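Uncharacterized protein (Bacteroides ovatus, PDB 4DQA) is of unknown function but probably binds carbohydrate. Local coordinates at residues Gly185-Arg190 with Ser249-Asp254. Residues are numbered along the deposited sequence; the frame is centred on the assembly and turned at random.
Sequences GVMILR and SDWGID
Met-187, at a classic beta bulge with Val-186 where strand 187-190 begins, lies across from Trp-251 and Ile-253 just beyond the end of strand 244-250, with backbones too far apart to pair: Met-187 CA is 12.3 Å from Trp-251 CA and 11.4 Å from Ile-253 CA. Met-187 is a selenomethionine whose CG lies anti to the backbone N; the chain then bends twice, at chi2 (70°) and chi3 (61°), and this fold brings both SE and CE to the indole. SE lies 3.6 Å from Trp-251 CH2, and its 4.6 Å separation from the centroid of the six-membered ring, 60° off the normal, defines an oblique Met-aromatic contact. Across the contact the methyl meets two side chains: CE is 3.6 Å from Trp-251 CZ3 and 3.7 Å from Ile-253 CD1, the latter a tip-to-tip meeting of two aliphatic ends. The contact is therefore apolar and small, burying 109 Å² in total. Around it, Val-206 of strand 203-208 touches both Met-187 and Trp-251, while Phe-163 of strand 163-171 packs on Met-187. Tyr-230, on strand 223-231, meets the indole with inclined ring planes and hydrogen-bonds through OH to Ile-253 O, holding the loop after strand 244-250 against the sheet that strand itself belongs to.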
# COMPACT_ATOMS: atom_id res chain seq x y z
N GLY A 185 25.94 -15.32 -4.15
CA GLY A 185 26.78 -15.74 -5.25
C GLY A 185 26.08 -15.57 -6.60
O GLY A 185 26.73 -15.71 -7.63
N VAL A 186 24.79 -15.25 -6.57
CA VAL A 186 23.99 -15.17 -7.78
C VAL A 186 23.26 -13.83 -7.93
O VAL A 186 23.47 -13.12 -8.92
CB VAL A 186 22.98 -16.33 -7.85
CG1 VAL A 186 22.12 -16.25 -9.10
CG2 VAL A 186 23.73 -17.69 -7.79
N MSE A 187 22.41 -13.49 -6.97
CA MSE A 187 21.69 -12.22 -6.97
C MSE A 187 21.20 -11.92 -5.56
O MSE A 187 20.16 -12.42 -5.13
CB MSE A 187 20.50 -12.24 -7.94
CG MSE A 187 19.83 -10.90 -8.12
SE MSE A 187 20.94 -9.65 -9.09
CE MSE A 187 21.09 -10.64 -10.74
N ILE A 188 21.96 -11.11 -4.83
CA ILE A 188 21.61 -10.83 -3.44
C ILE A 188 21.66 -9.31 -3.18
O ILE A 188 22.53 -8.60 -3.70
CB ILE A 188 22.50 -11.65 -2.48
CG1 ILE A 188 21.93 -11.67 -1.05
CG2 ILE A 188 23.91 -11.11 -2.48
CD1 ILE A 188 22.57 -12.70 -0.13
N LEU A 189 20.68 -8.83 -2.43
CA LEU A 189 20.63 -7.46 -1.97
C LEU A 189 21.06 -7.43 -0.51
O LEU A 189 20.53 -8.17 0.34
CB LEU A 189 19.22 -6.89 -2.13
CG LEU A 189 19.02 -5.44 -1.69
CD1 LEU A 189 19.78 -4.52 -2.62
CD2 LEU A 189 17.52 -5.11 -1.70
N ARG A 190 22.09 -6.63 -0.24
CA ARG A 190 22.66 -6.55 1.10
C ARG A 190 23.04 -5.12 1.41
O ARG A 190 22.95 -4.23 0.56
CB ARG A 190 23.90 -7.45 1.18
CG ARG A 190 25.05 -7.03 0.30
CD ARG A 190 26.13 -8.12 0.22
NE ARG A 190 27.29 -7.70 -0.56
CZ ARG A 190 28.21 -8.54 -1.03
NH1 ARG A 190 28.10 -9.85 -0.79
NH2 ARG A 190 29.21 -8.08 -1.75
N SER A 249 22.71 0.38 -12.99
CA SER A 249 23.69 -0.22 -13.88
C SER A 249 22.99 -0.85 -15.09
O SER A 249 21.76 -0.70 -15.27
CB SER A 249 24.52 -1.26 -13.12
OG SER A 249 25.72 -1.53 -13.83
N ASP A 250 23.79 -1.49 -15.94
CA ASP A 250 23.28 -2.13 -17.13
C ASP A 250 23.91 -3.50 -17.18
O ASP A 250 25.13 -3.64 -17.10
CB ASP A 250 23.64 -1.34 -18.40
CG ASP A 250 22.96 0.02 -18.44
OD1 ASP A 250 23.55 0.99 -17.92
OD2 ASP A 250 21.83 0.11 -18.97
N TRP A 251 23.06 -4.51 -17.30
CA TRP A 251 23.51 -5.89 -17.34
C TRP A 251 23.03 -6.51 -18.61
O TRP A 251 22.02 -6.07 -19.21
CB TRP A 251 22.91 -6.68 -16.18
CG TRP A 251 23.39 -6.30 -14.84
CD1 TRP A 251 24.55 -5.66 -14.52
CD2 TRP A 251 22.71 -6.55 -13.60
NE1 TRP A 251 24.64 -5.50 -13.16
CE2 TRP A 251 23.52 -6.03 -12.57
CE3 TRP A 251 21.50 -7.15 -13.27
CZ2 TRP A 251 23.17 -6.11 -11.23
CZ3 TRP A 251 21.14 -7.22 -11.93
CH2 TRP A 251 21.98 -6.69 -10.93
N GLY A 252 23.71 -7.57 -19.02
CA GLY A 252 23.36 -8.29 -20.23
C GLY A 252 22.79 -9.66 -19.93
O GLY A 252 22.50 -10.40 -20.85
N ILE A 253 22.64 -10.00 -18.65
CA ILE A 253 22.23 -11.35 -18.29
C ILE A 253 20.78 -11.63 -18.65
O ILE A 253 19.93 -10.73 -18.64
CB ILE A 253 22.42 -11.67 -16.77
CG1 ILE A 253 21.49 -10.79 -15.92
CG2 ILE A 253 23.87 -11.48 -16.36
CD1 ILE A 253 21.47 -11.12 -14.43
N ASP A 254 20.50 -12.88 -18.96
CA ASP A 254 19.15 -13.26 -19.34
C ASP A 254 18.26 -13.41 -18.11
O ASP A 254 17.03 -13.42 -18.24
CB ASP A 254 19.17 -14.57 -20.12
CG ASP A 254 19.74 -14.39 -21.52
OD1 ASP A 254 19.93 -13.23 -21.96
OD2 ASP A 254 19.99 -15.42 -22.18